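Local coordinates for metallo-beta-lactamase family protein (Thermus thermophilus, PDB 2ZO4) that probably acts as a zinc-dependent hydrolase of the metallo-beta-lactamase superfamily, with two zinc ions held in its active site, at residues 152-157 with 163-168; 177-180 with 185-188; 257-262 with 297-302. All coordinates share one frame; numbering follows the deposited sequence.

Contact 1. Residues 152-157 with 163-168; sequences DGEALE and LRVLWT
Ala155 pairs with Arg164, and Leu156 with Leu163, as the non-hydrogen-bonded and hydrogen-bonded pairs of an antiparallel beta hairpin. The hairpin forms one border of the second sheet of the metallo-beta-lactamase fold, where strand 155-158 is the outermost strand. Leu156 and Leu163 exchange two backbone hydrogen bonds. The pairing runs on into residues 152-154, which are not strand. There Val165 N binds Glu154 O almost straight, and Gly153 N binds Val165 O.

The side chains part to the two faces of the sheet. On the face of Leu156 and Leu163, two side chains of 152-157 touch CG2 of Val165. Glu154 lies alongside Val165, with its CG 3.6 Å from Val165 CG2. Leu156, set at a slant to Val165, brings CD1 to 3.7 Å from Val165 CG2. Leu156 and Leu163 also reach Leu67 of strand 65-68 in the first sheet. On the other face Arg164 bends back at chi2 (74°) and chi3 (64°). This brings Arg164 NH1 to hydrogen-bond Gly153 O at 3.0 Å. The same nitrogen lies 3.6 Å from Ala155 CB. NE of the same guanidinium forms a salt bridge with Glu181.

Trp167 directs only its CB toward Asp152; its ring leads away to stack with His92, and NE1 binds Asp173 O. Asp152 OD1 takes two partners. One is a salt bridge to Arg220. The other is Trp167 N, which meets OD1 at 2.7 Å from above the carboxylate plane, 39° out of it.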
# COMPACT_ATOMS: atom_id res chain seq x y z
N ASP A 152 5.77 14.01 -5.97
CA ASP A 152 6.13 13.22 -7.14
C ASP A 152 7.31 13.85 -7.87
O ASP A 152 7.36 15.06 -8.06
CB ASP A 152 4.93 13.07 -8.09
CG ASP A 152 5.18 12.06 -9.21
OD1 ASP A 152 5.74 10.98 -8.93
OD2 ASP A 152 4.80 12.35 -10.37
N GLY A 153 8.28 13.02 -8.26
CA GLY A 153 9.43 13.48 -9.03
C GLY A 153 10.55 14.14 -8.23
O GLY A 153 11.57 14.54 -8.80
N GLU A 154 10.37 14.26 -6.92
CA GLU A 154 11.42 14.83 -6.09
C GLU A 154 12.57 13.85 -5.91
O GLU A 154 12.40 12.63 -6.02
CB GLU A 154 10.88 15.36 -4.75
CG GLU A 154 10.79 14.38 -3.61
CD GLU A 154 10.72 15.08 -2.26
OE1 GLU A 154 9.62 15.17 -1.69
OE2 GLU A 154 11.76 15.58 -1.78
N ALA A 155 13.76 14.40 -5.66
CA ALA A 155 14.97 13.62 -5.55
C ALA A 155 15.51 13.70 -4.13
O ALA A 155 15.70 14.80 -3.59
CB ALA A 155 16.00 14.11 -6.55
N LEU A 156 15.75 12.54 -3.54
CA LEU A 156 16.27 12.46 -2.18
C LEU A 156 17.67 11.86 -2.17
O LEU A 156 17.93 10.84 -2.82
CB LEU A 156 15.33 11.62 -1.30
CG LEU A 156 13.85 12.01 -1.17
CD1 LEU A 156 13.05 10.82 -0.66
CD2 LEU A 156 13.65 13.21 -0.26
N GLU A 157 18.57 12.50 -1.43
CA GLU A 157 19.88 11.94 -1.18
C GLU A 157 19.83 11.25 0.17
O GLU A 157 19.74 11.90 1.21
CB GLU A 157 20.96 13.02 -1.19
CG GLU A 157 21.52 13.31 -2.56
CD GLU A 157 20.61 14.19 -3.38
OE1 GLU A 157 20.71 15.43 -3.26
OE2 GLU A 157 19.79 13.64 -4.15
N LEU A 163 17.44 8.68 -4.62
CA LEU A 163 16.15 8.03 -4.79
C LEU A 163 15.14 8.98 -5.41
O LEU A 163 14.95 10.09 -4.93
CB LEU A 163 15.63 7.56 -3.43
CG LEU A 163 16.23 6.31 -2.78
CD1 LEU A 163 17.67 6.51 -2.33
CD2 LEU A 163 15.38 5.88 -1.60
N ARG A 164 14.49 8.54 -6.48
CA ARG A 164 13.44 9.32 -7.11
C ARG A 164 12.08 8.90 -6.56
O ARG A 164 11.74 7.71 -6.58
CB ARG A 164 13.46 9.14 -8.64
CG ARG A 164 12.45 10.00 -9.40
CD ARG A 164 12.87 11.47 -9.46
NE ARG A 164 14.11 11.63 -10.22
CZ ARG A 164 14.80 12.77 -10.34
NH1 ARG A 164 14.38 13.88 -9.74
NH2 ARG A 164 15.92 12.79 -11.06
N VAL A 165 11.32 9.87 -6.06
CA VAL A 165 9.98 9.61 -5.55
C VAL A 165 8.98 9.48 -6.70
O VAL A 165 8.79 10.41 -7.49
CB VAL A 165 9.53 10.70 -4.54
CG1 VAL A 165 8.11 10.40 -3.99
CG2 VAL A 165 10.52 10.79 -3.39
N LEU A 166 8.34 8.32 -6.79
CA LEU A 166 7.34 8.07 -7.82
C LEU A 166 5.98 7.87 -7.18
O LEU A 166 5.71 6.83 -6.59
CB LEU A 166 7.69 6.84 -8.66
CG LEU A 166 9.09 6.70 -9.26
CD1 LEU A 166 9.19 5.35 -9.94
CD2 LEU A 166 9.43 7.82 -10.24
N TRP A 167 5.13 8.89 -7.30
CA TRP A 167 3.75 8.80 -6.83
C TRP A 167 3.02 7.78 -7.68
O TRP A 167 2.92 7.91 -8.90
CB TRP A 167 3.07 10.17 -6.91
CG TRP A 167 1.64 10.21 -6.43
CD1 TRP A 167 1.11 9.54 -5.36
CD2 TRP A 167 0.57 10.97 -6.99
NE1 TRP A 167 -0.23 9.84 -5.23
CE2 TRP A 167 -0.58 10.72 -6.22
CE3 TRP A 167 0.47 11.86 -8.08
CZ2 TRP A 167 -1.82 11.31 -6.50
CZ3 TRP A 167 -0.76 12.44 -8.36
CH2 TRP A 167 -1.90 12.16 -7.57
N THR A 168 2.55 6.73 -7.01
CA THR A 168 1.89 5.60 -7.66
C THR A 168 0.57 5.28 -6.94
O THR A 168 0.47 4.27 -6.23
CB THR A 168 2.80 4.36 -7.71
OG1 THR A 168 3.60 4.31 -6.51
CG2 THR A 168 3.74 4.42 -8.93

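Contact 2. Residues 177-180 with 185-188; sequences AFYL and VLLA
The Tyr179 ring meets the 185-188 strand with an edge. Leu186 N lies in the ring plane at this edge, and Leu186 CA is also near the plane. Val185 O approaches Tyr179 CD1 obliquely at 3.3 Å. CG of Tyr179 is anti to its backbone N (chi1 -172°), and this brings the CD1 edge of the ring to the 185-188 strand. The phenyl of Phe178 leads away from the 185-188 strand, and the Phe178 side chain packs on Leu163 and Thr69.

Leu186 shares a face of the sheet with Tyr179 and Ala177. Its CB touches Tyr179 CD1 at 3.9 Å. Its CD1 reaches between the two partners, 3.8 Å from Ala177 CB and 4.0 Å from Tyr179 CB. Leu224 and Ala226 also pack against Tyr179.

Phe178, Leu180, Val185 and Leu187 point to the other face. Leu180 and Leu187 lean across each other at a slant, with their CD1 methyls 4.1 Å apart. Leu187 CB also lies 3.3 Å from Phe178 O. Leu163 of the adjoining strand 161-167 adds to this apolar layer by touching Phe178 and Leu180.

Phe178 and Leu187 bind each other twice through the backbone. Leu180 and Val185 do the same, but unevenly. Leu180 N reaches Val185 O at 2.8 Å, whereas Val185 N to Leu180 O is longer, 3.2 Å, and more bent (142°). All eight residues are buried.

The strands run antiparallel at 171° and form a central beta hairpin of the second sheet. In the metallo-beta-lactamase fold such sheet strands lead into the metal-binding loops: two residues after Ala188 the chain supplies Asp190, which binds both zinc ions.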
# COMPACT_ATOMS: atom_id res chain seq x y z
N ALA A 177 6.57 4.91 -4.67
CA ALA A 177 7.72 4.02 -4.86
C ALA A 177 9.00 4.86 -4.83
O ALA A 177 8.96 6.07 -5.08
CB ALA A 177 7.61 3.26 -6.17
N PHE A 178 10.12 4.22 -4.53
CA PHE A 178 11.40 4.92 -4.49
C PHE A 178 12.35 4.28 -5.49
O PHE A 178 12.68 3.10 -5.39
CB PHE A 178 11.99 4.93 -3.07
CG PHE A 178 11.10 5.61 -2.06
CD1 PHE A 178 11.14 6.99 -1.90
CD2 PHE A 178 10.22 4.87 -1.27
CE1 PHE A 178 10.31 7.64 -0.97
CE2 PHE A 178 9.38 5.50 -0.33
CZ PHE A 178 9.43 6.89 -0.19
N TYR A 179 12.77 5.08 -6.47
CA TYR A 179 13.54 4.58 -7.61
C TYR A 179 14.98 5.07 -7.62
O TYR A 179 15.24 6.28 -7.61
CB TYR A 179 12.83 4.94 -8.92
CG TYR A 179 13.42 4.32 -10.17
CD1 TYR A 179 13.76 2.97 -10.23
CD2 TYR A 179 13.62 5.09 -11.32
CE1 TYR A 179 14.30 2.40 -11.39
CE2 TYR A 179 14.15 4.54 -12.49
CZ TYR A 179 14.48 3.20 -12.51
OH TYR A 179 15.01 2.65 -13.66
N LEU A 180 15.90 4.12 -7.61
CA LEU A 180 17.33 4.40 -7.73
C LEU A 180 17.68 4.37 -9.21
O LEU A 180 17.91 3.31 -9.79
CB LEU A 180 18.15 3.36 -6.95
CG LEU A 180 18.18 3.45 -5.42
CD1 LEU A 180 16.83 3.12 -4.79
CD2 LEU A 180 19.24 2.52 -4.87
N VAL A 185 17.17 0.24 -9.87
CA VAL A 185 16.56 -0.56 -8.82
C VAL A 185 15.33 0.18 -8.28
O VAL A 185 15.44 1.34 -7.84
CB VAL A 185 17.57 -0.87 -7.68
CG1 VAL A 185 16.86 -1.45 -6.45
CG2 VAL A 185 18.66 -1.82 -8.18
N LEU A 186 14.18 -0.48 -8.36
CA LEU A 186 12.92 0.09 -7.91
C LEU A 186 12.49 -0.52 -6.59
O LEU A 186 12.34 -1.74 -6.47
CB LEU A 186 11.82 -0.14 -8.96
CG LEU A 186 10.39 0.31 -8.63
CD1 LEU A 186 10.30 1.82 -8.43
CD2 LEU A 186 9.41 -0.15 -9.71
N LEU A 187 12.30 0.34 -5.59
CA LEU A 187 11.70 -0.07 -4.33
C LEU A 187 10.22 0.25 -4.49
O LEU A 187 9.79 1.38 -4.26
CB LEU A 187 12.35 0.66 -3.14
CG LEU A 187 13.88 0.53 -3.04
CD1 LEU A 187 14.43 1.38 -1.90
CD2 LEU A 187 14.32 -0.94 -2.90
N ALA A 188 9.46 -0.77 -4.89
CA ALA A 188 8.13 -0.59 -5.45
C ALA A 188 7.01 -0.43 -4.43
O ALA A 188 5.90 -0.05 -4.79
CB ALA A 188 7.80 -1.75 -6.40

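Contact 3. Residues 257-262 with 297-302; sequences ALLALL and EYLREE
Leu299 inserts one methyl, CD1, between two leucines of the 257-262 helix end. Leu258 CD2 and Leu259 CD2 each lie 3.8 Å from it. This three-leucine cluster is the close part of the contact. Leu258 and Leu299 lie alongside each other, pointing opposite ways, whereas Leu259 comes to the same methyl at a slant. CG of Leu258 is anti to its backbone N (chi1 178°); in Leu259 it is anti to the carbonyl carbon (chi1 -74°). These different torsions bring two successive side chains to one methyl. No hydrogen bond joins the segments, and the backbones stay well apart: the nearest CA atoms, of Leu259 and Leu299, are 8.6 Å from each other.

Beyond the leucines the contact is loose. Ala260 and Glu301 are exposed and do not meet the opposite segment. On helix 286-301, away from the leucines, Arg300 and Glu297 form a salt bridge within the helix. Arg300 grips Glu297 side-on, with NE on OE2 and NH2 on OE1, both at 2.8 Å. The NE bond is the straighter (170°), and OE2 lies in the guanidinium plane. Tyr314 also binds Glu297 OE2.

Helices 240-261 and 286-301 thus meet through apolar side chains in the C-terminal domain, which is probably of helix-turn-helix type. Val305 of strand 305-308 packs on both Leu259 and Leu299, while Leu275 of helix 268-275 touches Leu258.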
# COMPACT_ATOMS: atom_id res chain seq x y z
N ALA A 257 -14.84 -10.86 -15.01
CA ALA A 257 -15.40 -11.80 -14.03
C ALA A 257 -16.52 -11.16 -13.20
O ALA A 257 -17.53 -11.81 -12.93
CB ALA A 257 -14.32 -12.35 -13.13
N LEU A 258 -16.34 -9.90 -12.82
CA LEU A 258 -17.35 -9.18 -12.05
C LEU A 258 -18.62 -8.93 -12.87
O LEU A 258 -19.73 -9.11 -12.38
CB LEU A 258 -16.78 -7.86 -11.50
CG LEU A 258 -17.68 -6.92 -10.69
CD1 LEU A 258 -18.36 -7.62 -9.53
CD2 LEU A 258 -16.86 -5.73 -10.18
N LEU A 259 -18.44 -8.53 -14.13
CA LEU A 259 -19.56 -8.33 -15.05
C LEU A 259 -20.41 -9.60 -15.21
O LEU A 259 -21.64 -9.52 -15.24
CB LEU A 259 -19.06 -7.85 -16.42
CG LEU A 259 -18.60 -6.39 -16.49
CD1 LEU A 259 -17.87 -6.09 -17.79
CD2 LEU A 259 -19.77 -5.43 -16.29
N ALA A 260 -19.75 -10.75 -15.27
CA ALA A 260 -20.41 -12.05 -15.40
C ALA A 260 -21.21 -12.41 -14.14
O ALA A 260 -22.28 -13.02 -14.23
CB ALA A 260 -19.39 -13.14 -15.71
N LEU A 261 -20.70 -12.01 -12.98
CA LEU A 261 -21.37 -12.24 -11.69
C LEU A 261 -22.66 -11.43 -11.52
O LEU A 261 -23.48 -11.73 -10.66
CB LEU A 261 -20.42 -11.95 -10.53
CG LEU A 261 -19.24 -12.91 -10.31
CD1 LEU A 261 -18.30 -12.35 -9.27
CD2 LEU A 261 -19.71 -14.31 -9.92
N LEU A 262 -22.83 -10.40 -12.36
CA LEU A 262 -24.02 -9.57 -12.30
C LEU A 262 -25.13 -10.09 -13.22
O LEU A 262 -25.68 -9.35 -14.04
CB LEU A 262 -23.68 -8.11 -12.60
CG LEU A 262 -22.89 -7.33 -11.53
CD1 LEU A 262 -22.47 -5.98 -12.07
CD2 LEU A 262 -23.70 -7.17 -10.24
N GLU A 297 -17.11 0.51 -8.92
CA GLU A 297 -17.15 1.95 -9.16
C GLU A 297 -16.39 2.36 -10.42
O GLU A 297 -16.71 3.37 -11.05
CB GLU A 297 -16.67 2.72 -7.92
CG GLU A 297 -17.72 2.77 -6.80
CD GLU A 297 -19.03 3.43 -7.23
OE1 GLU A 297 -19.08 4.67 -7.31
OE2 GLU A 297 -20.02 2.71 -7.49
N TYR A 298 -15.39 1.56 -10.78
CA TYR A 298 -14.69 1.70 -12.05
C TYR A 298 -15.65 1.41 -13.21
O TYR A 298 -15.70 2.15 -14.19
CB TYR A 298 -13.49 0.76 -12.09
CG TYR A 298 -12.65 0.86 -13.35
CD1 TYR A 298 -11.57 1.74 -13.41
CD2 TYR A 298 -12.92 0.06 -14.46
CE1 TYR A 298 -10.80 1.83 -14.55
CE2 TYR A 298 -12.15 0.15 -15.61
CZ TYR A 298 -11.09 1.03 -15.65
OH TYR A 298 -10.32 1.12 -16.78
N LEU A 299 -16.40 0.32 -13.08
CA LEU A 299 -17.38 -0.09 -14.10
C LEU A 299 -18.53 0.90 -14.22
O LEU A 299 -19.03 1.14 -15.32
CB LEU A 299 -17.91 -1.49 -13.81
CG LEU A 299 -16.94 -2.67 -13.99
CD1 LEU A 299 -17.58 -3.97 -13.52
CD2 LEU A 299 -16.48 -2.80 -15.44
N ARG A 300 -18.95 1.46 -13.08
CA ARG A 300 -20.06 2.41 -13.04
C ARG A 300 -19.67 3.72 -13.72
O ARG A 300 -20.47 4.31 -14.44
CB ARG A 300 -20.53 2.66 -11.60
CG ARG A 300 -21.92 3.29 -11.52
CD ARG A 300 -22.49 3.29 -10.11
NE ARG A 300 -21.76 4.18 -9.19
CZ ARG A 300 -21.91 5.50 -9.14
NH1 ARG A 300 -22.75 6.13 -9.96
NH2 ARG A 300 -21.20 6.21 -8.27
N GLU A 301 -18.43 4.15 -13.49
CA GLU A 301 -17.91 5.37 -14.11
C GLU A 301 -17.86 5.23 -15.63
O GLU A 301 -18.13 6.19 -16.36
CB GLU A 301 -16.53 5.73 -13.54
CG GLU A 301 -16.05 7.15 -13.86
CD GLU A 301 -15.38 7.27 -15.23
OE1 GLU A 301 -14.89 6.25 -15.76
OE2 GLU A 301 -15.31 8.40 -15.77
N GLU A 302 -17.53 4.03 -16.11
CA GLU A 302 -17.55 3.73 -17.54
C GLU A 302 -18.97 3.57 -18.09
O GLU A 302 -19.16 3.54 -19.31
CB GLU A 302 -16.74 2.47 -17.83
CG GLU A 302 -15.24 2.64 -17.66
CD GLU A 302 -14.44 1.43 -18.13
OE1 GLU A 302 -15.01 0.33 -18.23
OE2 GLU A 302 -13.23 1.60 -18.39

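How the contacts relate
Contacts 1 and 2 are successive hairpins of one sheet, with centres 9 Å apart. Strands 161-167 and 176-180 join them: Arg164 N lies 2.6 Å from Tyr179 O, and Leu166 O lies 2.8 Å from Ala177 N, both probable hydrogen bonds. The C-terminal ends of strands 161-167 and 185-189 lead toward the metal site. The side chain of Trp167 is about 13 Å from a zinc ion, and that of Ala188 about 11 Å. His171 follows contact 1 in the chain, and Asp190 follows contact 2. Contact 3 is separate. Its centre is 34 Å from that of contact 1 and 32 Å from that of contact 2, in the C-terminal domain and away from the zinc ligands.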